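ATP-dependent helicase FUN30 (Saccharomyces cerevisiae S288c, PDB 5GN1) remodels nucleosomes at the expense of ATP and promotes resection of DNA double-strand breaks, this piece being the C-terminal part of its ATPase domain. Local coordinates at residues A60-I65 with M182-I187; L74-M79 with M350-I355; M220-L225 with I254-L259. All coordinates share one frame; numbering follows the deposited sequence.

Contact 1. Residues A60-I65 with M182-I187; sequences AIQKKI and MQSGKI
The N-cap of helix 185-200 is where Gln62, reaching from the first turns of helix 60-82, meets Ser184 and Gly185. Gly185 N, in the first turn, donates to Gln62 OE1 at 2.7 Å. The bond is nearly straight, with an N-H...O angle of 170°, although the donor is tilted 32° from the carbonyl plane. With CG anti to its carbonyl carbon (chi1 -64°) and the chain extended beyond CG, Gln62 carries its amide across to this N-H. Its NE2 bonds Ala110 O, so both ends of the amide are held and its rotation is fixed. Ser184 OG supplies the capping bond, accepting from Lys186 N at 3.2 Å, and is itself bonded to Leu112 O. Upstream, Gln183 centres an inverse gamma turn, and its OE1 lies 3.3 Å from Ile61 CD1. An alanine in place of Gln62 would probably leave Gly185 N and Ala110 O without these partners and open a gap between the two helices. The chain just after helix 100-110 lines the contact, through Leu112, His113 and Pro114, while Ile187 packs behind it on helix 212-224 and Lys186 NZ forms a salt bridge with Glu316 of helix 315-322.

Contact 2. Residues L74-M79 with M350-I355; sequences LEHKRM and MLEDII
His76 and Lys77, consecutive on helix 60-82, each find a carboxylate on helix 345-359, Glu352 and Asp353 respectively. His76 ND1 donates to Glu352 OE2 at 2.5 Å, with an N-H...O angle of 153°. OE2 lies at the ring edge, only 6° out of the imidazole plane, and offers its syn lone pair; ring and carboxylate are nearly coplanar. The side chains themselves cross at about a right angle. In both, CG is anti to the backbone N, which sends the groups out from their helices toward the shared interface. The second pair is a salt bridge, Lys77 NZ to Asp353 OD1, modelled at 2.4 Å; a separation so short makes the exact length doubtful, but not the pairing. Lys77 bends at chi2 before straightening toward the acid, and Asp353 OD2 stands farther off, 4.0 Å from Lys77 NZ.

Between the polar ends, the aliphatic part of Lys77 lies beside the Glu352 carboxylate, Lys77 CD to Glu352 CD 4.2 Å, and the nearest backbone pair is likewise Lys77 with Glu352, their CA atoms 8.1 Å apart. The short helix segments pass at 10.9 Å with a crossing angle of -105°, a separation bridged by polar side chains reaching out from both helices. Farther out, Leu103 of helix 100-110 and Leu95 touch His76, Ser100 touches Glu352, and Tyr356 lies against Lys77.

Two acids thus face one lysine and one imidazole, and Lys77 NZ is also 4.8 Å from Glu352 OE1. The nearby carboxylate of Glu352 would probably favour the doubly protonated, cationic form of His76, which would add a second charge pair to the Lys77–Asp353 bridge.

Contact 3. Residues M220-L225 with I254-L259; sequences MVLSTL and IPIFIL
No flat side chain enters where Leu222 meets Ile256 and Ile258. The one aromatic ring of the two segments, Phe257, leaves strand 256-260 on the side away from Leu222 and makes an edge-to-face contact with Phe248 of helix 241-250. The strand therefore presents its two isoleucines to helix 212-224 and its phenylalanine to the other face of the sheet. This is the layered alpha/beta architecture of a RecA-like helicase lobe. Helix 212-224 joins strand 205-209 to strand 229-232 in a beta-alpha-beta crossover, and strand 256-260 lies between those two strands, beneath the helix. Backbone hydrogen bonds confirm the order: Ile256 and Ile258 pair with Leu230 on one side, and Phe257 with Val205 and Ile207 on the other.

Leu222 supplies the whole helical side of the contact. Its CD2 meets Ile256 CD1 tip to tip at 3.7 Å, while CD1 nestles against the strand, 3.8 Å from Ile256 CG2. Leu222 and Ile258 instead slide past one another in opposite directions. Because Ile258 holds CG1 between its backbone N and carbonyl carbon (chi1 71°), its CG2 is anti to the carbonyl carbon and turned to the leucine. Only 120 Å² is buried in all, yet all three residues are buried in the fold: Leu194 of helix 185-200 also touches Leu222, and Phe229 touches both Leu222 and Ile256. The closest backbone pair, Leu222 CA and Ile256 CA, stands 8.8 Å apart, and branched side chains bridge it. Leu222 CD1 rests against two branch methyls of the strand, Ile256 CG2 and, at 3.7 Å, Ile258 CG2.

From the N terminus, strand 49-56 leads into helix 60-82, which serves both contact 1 and contact 2. Contact 1 closes a loop of 116 residues, largely helical and without strands, by returning the chain to the start of helix 185-200. Contact 3 then closes a short loop of 28 residues inside the helicase lobe, in series with contact 1. Contact 2 closes last, bringing 350-355 back to the same early helix; its span crosses that of contact 1 and encloses contact 3. Contacts 1 and 3 touch directly, through Met182 and Ile187 against segment 220-225, whereas contacts 2 and 3 have centres 37 Å apart.

Contact 1. Residues A60-I65 with M182-I187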
# COMPACT_ATOMS: atom_id res chain seq x y z
N ALA A 60 16.49 4.68 3.26
CA ALA A 60 17.16 4.22 4.47
C ALA A 60 16.18 3.66 5.49
O ALA A 60 16.40 2.59 6.07
CB ALA A 60 17.97 5.37 5.08
N ILE A 61 15.07 4.38 5.72
CA ILE A 61 14.06 3.93 6.67
C ILE A 61 13.48 2.59 6.25
O ILE A 61 13.28 1.69 7.08
CB ILE A 61 12.94 4.98 6.82
CG1 ILE A 61 13.50 6.39 6.98
CG2 ILE A 61 12.02 4.61 7.97
CD1 ILE A 61 12.48 7.48 6.64
N GLN A 62 13.19 2.44 4.95
CA GLN A 62 12.65 1.17 4.44
C GLN A 62 13.66 0.05 4.58
O GLN A 62 13.30 -1.08 4.91
CB GLN A 62 12.25 1.31 2.97
CG GLN A 62 11.12 2.28 2.68
CD GLN A 62 10.94 2.46 1.18
OE1 GLN A 62 11.54 3.36 0.58
NE2 GLN A 62 10.18 1.57 0.56
N LYS A 63 14.94 0.33 4.29
CA LYS A 63 15.96 -0.70 4.40
C LYS A 63 16.02 -1.27 5.81
O LYS A 63 16.12 -2.49 5.99
CB LYS A 63 17.32 -0.13 3.98
CG LYS A 63 18.21 -1.10 3.21
CD LYS A 63 19.50 -0.41 2.72
CE LYS A 63 19.21 0.91 1.97
NZ LYS A 63 18.76 0.75 0.54
N LYS A 64 15.95 -0.40 6.82
CA LYS A 64 15.95 -0.86 8.21
C LYS A 64 14.76 -1.76 8.51
O LYS A 64 14.92 -2.83 9.12
CB LYS A 64 15.96 0.35 9.16
CG LYS A 64 17.30 1.07 9.23
CD LYS A 64 17.42 1.92 10.50
CE LYS A 64 18.65 2.82 10.48
NZ LYS A 64 18.74 3.65 11.71
N ILE A 65 13.57 -1.35 8.09
CA ILE A 65 12.36 -2.14 8.31
C ILE A 65 12.44 -3.46 7.56
O ILE A 65 12.13 -4.53 8.11
CB ILE A 65 11.11 -1.34 7.90
CG1 ILE A 65 10.92 -0.12 8.79
CG2 ILE A 65 9.87 -2.24 7.91
CD1 ILE A 65 9.81 0.82 8.32
N MET A 182 5.95 11.55 2.46
CA MET A 182 6.76 11.63 1.25
C MET A 182 7.98 10.72 1.28
O MET A 182 8.57 10.48 0.23
CB MET A 182 7.24 13.07 0.99
CG MET A 182 6.16 14.11 1.03
SD MET A 182 4.91 13.78 -0.22
CE MET A 182 5.78 14.24 -1.72
N GLN A 183 8.37 10.20 2.45
CA GLN A 183 9.65 9.50 2.60
C GLN A 183 9.49 8.01 2.30
O GLN A 183 9.40 7.16 3.18
CB GLN A 183 10.23 9.72 3.99
CG GLN A 183 10.62 11.15 4.26
CD GLN A 183 11.15 11.31 5.67
OE1 GLN A 183 12.16 10.70 6.04
NE2 GLN A 183 10.47 12.11 6.48
N SER A 184 9.50 7.70 1.00
CA SER A 184 9.50 6.33 0.51
C SER A 184 10.11 6.35 -0.89
O SER A 184 9.92 7.31 -1.63
CB SER A 184 8.09 5.75 0.46
OG SER A 184 8.02 4.63 -0.40
N GLY A 185 10.83 5.29 -1.23
CA GLY A 185 11.40 5.20 -2.57
C GLY A 185 10.34 5.12 -3.66
O GLY A 185 10.55 5.59 -4.78
N LYS A 186 9.19 4.52 -3.36
CA LYS A 186 8.14 4.50 -4.36
C LYS A 186 7.50 5.87 -4.53
O LYS A 186 7.00 6.18 -5.62
CB LYS A 186 7.08 3.45 -4.02
CG LYS A 186 7.52 2.05 -4.30
CD LYS A 186 6.41 1.25 -4.94
CE LYS A 186 6.90 -0.15 -5.19
NZ LYS A 186 5.85 -1.10 -5.62
N ILE A 187 7.49 6.70 -3.49
CA ILE A 187 6.94 8.04 -3.64
C ILE A 187 7.90 8.91 -4.44
O ILE A 187 7.48 9.69 -5.30
CB ILE A 187 6.61 8.67 -2.27
CG1 ILE A 187 5.61 7.78 -1.51
CG2 ILE A 187 6.05 10.09 -2.44
CD1 ILE A 187 4.31 7.48 -2.26

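Contact 2. Residues L74-M79 with M350-I355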
# COMPACT_ATOMS: atom_id res chain seq x y z
N LEU A 74 14.54 -15.32 8.57
CA LEU A 74 15.63 -16.25 8.84
C LEU A 74 15.36 -17.06 10.10
O LEU A 74 15.50 -18.28 10.10
CB LEU A 74 16.95 -15.48 8.97
CG LEU A 74 17.40 -14.71 7.73
CD1 LEU A 74 18.71 -13.94 8.02
CD2 LEU A 74 17.55 -15.64 6.54
N GLU A 75 15.01 -16.37 11.20
CA GLU A 75 14.72 -17.07 12.45
C GLU A 75 13.54 -18.01 12.29
O GLU A 75 13.54 -19.11 12.86
CB GLU A 75 14.46 -16.05 13.56
CG GLU A 75 15.67 -15.21 13.88
CD GLU A 75 15.33 -13.98 14.67
OE1 GLU A 75 14.13 -13.72 14.91
OE2 GLU A 75 16.27 -13.26 15.06
N HIS A 76 12.53 -17.60 11.51
CA HIS A 76 11.37 -18.46 11.27
C HIS A 76 11.74 -19.66 10.41
O HIS A 76 11.35 -20.79 10.70
CB HIS A 76 10.24 -17.63 10.62
CG HIS A 76 9.05 -18.43 10.18
ND1 HIS A 76 8.76 -18.66 8.85
CD2 HIS A 76 8.06 -19.03 10.89
CE1 HIS A 76 7.65 -19.38 8.76
NE2 HIS A 76 7.20 -19.61 9.98
N LYS A 77 12.50 -19.42 9.37
CA LYS A 77 12.86 -20.50 8.47
C LYS A 77 13.80 -21.54 9.08
O LYS A 77 13.77 -22.68 8.71
CB LYS A 77 13.38 -19.93 7.18
CG LYS A 77 13.52 -20.93 6.08
CD LYS A 77 12.20 -21.37 5.53
CE LYS A 77 12.45 -22.48 4.55
NZ LYS A 77 11.22 -23.10 4.06
N ARG A 78 14.60 -21.14 10.02
CA ARG A 78 15.48 -22.10 10.68
C ARG A 78 14.72 -22.94 11.69
O ARG A 78 14.99 -24.14 11.83
CB ARG A 78 16.65 -21.36 11.34
CG ARG A 78 17.66 -20.81 10.32
CD ARG A 78 18.97 -20.45 10.99
NE ARG A 78 18.80 -19.43 12.01
CZ ARG A 78 19.07 -18.14 11.83
NH1 ARG A 78 19.55 -17.71 10.67
NH2 ARG A 78 18.88 -17.28 12.83
N MET A 79 13.79 -22.32 12.43
CA MET A 79 12.81 -23.08 13.21
C MET A 79 12.09 -24.10 12.33
O MET A 79 12.10 -25.30 12.62
CB MET A 79 11.80 -22.14 13.86
CG MET A 79 10.57 -22.82 14.43
SD MET A 79 9.63 -21.63 15.39
CE MET A 79 8.73 -20.77 14.08
N MET A 350 6.47 -20.80 -1.00
CA MET A 350 7.44 -20.74 -2.09
C MET A 350 8.23 -19.42 -2.08
O MET A 350 9.45 -19.41 -2.28
CB MET A 350 6.75 -20.93 -3.42
CG MET A 350 7.62 -20.57 -4.60
SD MET A 350 6.65 -19.97 -5.99
CE MET A 350 6.14 -18.36 -5.40
N LEU A 351 7.54 -18.29 -1.86
CA LEU A 351 8.24 -17.02 -1.80
C LEU A 351 9.19 -16.96 -0.62
O LEU A 351 10.32 -16.46 -0.74
CB LEU A 351 7.23 -15.86 -1.76
CG LEU A 351 6.65 -15.56 -3.14
CD1 LEU A 351 5.41 -14.66 -3.07
CD2 LEU A 351 7.73 -14.91 -4.02
N GLU A 352 8.77 -17.49 0.54
CA GLU A 352 9.67 -17.50 1.69
C GLU A 352 10.90 -18.37 1.43
O GLU A 352 12.01 -18.02 1.84
CB GLU A 352 8.93 -17.98 2.94
CG GLU A 352 9.75 -17.76 4.20
CD GLU A 352 9.17 -18.43 5.43
OE1 GLU A 352 8.42 -19.41 5.30
OE2 GLU A 352 9.50 -17.96 6.53
N ASP A 353 10.72 -19.47 0.75
CA ASP A 353 11.84 -20.32 0.45
C ASP A 353 12.84 -19.60 -0.47
O ASP A 353 14.00 -19.59 -0.19
CB ASP A 353 11.40 -21.61 -0.21
CG ASP A 353 10.59 -22.51 0.71
OD1 ASP A 353 10.55 -22.29 1.89
OD2 ASP A 353 9.98 -23.43 0.22
N ILE A 354 12.35 -19.00 -1.54
CA ILE A 354 13.21 -18.31 -2.51
C ILE A 354 14.02 -17.22 -1.82
O ILE A 354 15.23 -17.10 -2.00
CB ILE A 354 12.36 -17.75 -3.66
CG1 ILE A 354 11.76 -18.91 -4.44
CG2 ILE A 354 13.18 -16.82 -4.55
CD1 ILE A 354 10.71 -18.50 -5.40
N ILE A 355 13.35 -16.41 -0.99
CA ILE A 355 14.04 -15.37 -0.24
C ILE A 355 15.12 -15.97 0.65
O ILE A 355 16.23 -15.45 0.75
CB ILE A 355 13.02 -14.55 0.56
CG1 ILE A 355 12.23 -13.65 -0.39
CG2 ILE A 355 13.70 -13.72 1.62
CD1 ILE A 355 10.92 -13.18 0.16

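Contact 3. Residues M220-L225 with I254-L259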
# COMPACT_ATOMS: atom_id res chain seq x y z
N MET A 220 -2.41 12.06 1.23
CA MET A 220 -1.57 13.13 1.78
C MET A 220 -0.43 13.48 0.84
O MET A 220 -0.08 14.66 0.71
CB MET A 220 -1.02 12.72 3.15
CG MET A 220 -2.09 12.53 4.19
SD MET A 220 -1.38 12.66 5.84
CE MET A 220 -0.98 14.41 5.88
N VAL A 221 0.16 12.48 0.18
CA VAL A 221 1.20 12.73 -0.83
C VAL A 221 0.68 13.67 -1.91
O VAL A 221 1.33 14.66 -2.27
CB VAL A 221 1.69 11.39 -1.42
CG1 VAL A 221 2.61 11.62 -2.63
CG2 VAL A 221 2.39 10.53 -0.37
N LEU A 222 -0.49 13.36 -2.48
CA LEU A 222 -0.98 14.15 -3.61
C LEU A 222 -1.31 15.57 -3.18
O LEU A 222 -1.07 16.52 -3.93
CB LEU A 222 -2.18 13.45 -4.27
CG LEU A 222 -1.84 12.07 -4.87
CD1 LEU A 222 -3.03 11.39 -5.55
CD2 LEU A 222 -0.66 12.17 -5.84
N SER A 223 -1.83 15.74 -1.95
CA SER A 223 -2.09 17.08 -1.42
C SER A 223 -0.80 17.87 -1.24
O SER A 223 -0.74 19.05 -1.59
CB SER A 223 -2.84 16.97 -0.09
OG SER A 223 -3.04 18.25 0.50
N THR A 224 0.24 17.23 -0.70
CA THR A 224 1.54 17.88 -0.61
C THR A 224 2.03 18.31 -1.99
O THR A 224 2.62 19.38 -2.14
CB THR A 224 2.56 16.96 0.06
OG1 THR A 224 2.27 16.85 1.45
CG2 THR A 224 4.00 17.48 -0.12
N LEU A 225 1.78 17.49 -3.02
CA LEU A 225 2.28 17.77 -4.36
C LEU A 225 1.36 18.71 -5.13
O LEU A 225 1.65 19.03 -6.29
CB LEU A 225 2.46 16.46 -5.15
CG LEU A 225 3.58 15.49 -4.72
CD1 LEU A 225 3.48 14.16 -5.47
CD2 LEU A 225 4.99 16.11 -4.91
N ILE A 254 -8.50 18.15 -12.62
CA ILE A 254 -8.30 17.03 -11.71
C ILE A 254 -7.49 15.97 -12.44
O ILE A 254 -8.06 15.19 -13.21
CB ILE A 254 -9.62 16.44 -11.20
CG1 ILE A 254 -10.51 17.51 -10.58
CG2 ILE A 254 -9.35 15.35 -10.15
CD1 ILE A 254 -11.77 16.93 -9.90
N PRO A 255 -6.18 15.91 -12.25
CA PRO A 255 -5.37 15.03 -13.10
C PRO A 255 -5.37 13.57 -12.69
O PRO A 255 -5.00 12.72 -13.51
CB PRO A 255 -3.96 15.64 -12.99
CG PRO A 255 -3.96 16.26 -11.60
CD PRO A 255 -5.35 16.82 -11.44
N ILE A 256 -5.79 13.24 -11.46
CA ILE A 256 -5.49 11.95 -10.85
C ILE A 256 -6.76 11.30 -10.32
O ILE A 256 -7.55 11.95 -9.62
CB ILE A 256 -4.47 12.07 -9.71
CG1 ILE A 256 -3.16 12.64 -10.23
CG2 ILE A 256 -4.23 10.70 -9.06
CD1 ILE A 256 -2.13 12.80 -9.14
N PHE A 257 -6.92 10.01 -10.61
CA PHE A 257 -7.92 9.14 -10.00
C PHE A 257 -7.16 8.00 -9.33
O PHE A 257 -6.41 7.28 -9.99
CB PHE A 257 -8.88 8.58 -11.07
CG PHE A 257 -10.30 8.41 -10.60
CD1 PHE A 257 -10.58 7.96 -9.33
CD2 PHE A 257 -11.36 8.72 -11.44
CE1 PHE A 257 -11.91 7.81 -8.91
CE2 PHE A 257 -12.67 8.57 -11.03
CZ PHE A 257 -12.94 8.12 -9.76
N ILE A 258 -7.33 7.84 -8.01
CA ILE A 258 -6.70 6.74 -7.29
C ILE A 258 -7.77 5.69 -6.99
O ILE A 258 -8.89 6.03 -6.59
CB ILE A 258 -5.96 7.21 -6.02
CG1 ILE A 258 -6.94 7.65 -4.92
CG2 ILE A 258 -4.95 8.32 -6.34
CD1 ILE A 258 -6.21 8.06 -3.63
N LEU A 259 -7.43 4.42 -7.23
CA LEU A 259 -8.40 3.33 -7.17
C LEU A 259 -7.76 2.09 -6.57
O LEU A 259 -6.54 1.91 -6.65
CB LEU A 259 -8.95 2.92 -8.55
CG LEU A 259 -9.56 3.98 -9.47
CD1 LEU A 259 -8.56 4.38 -10.52
CD2 LEU A 259 -10.84 3.42 -10.12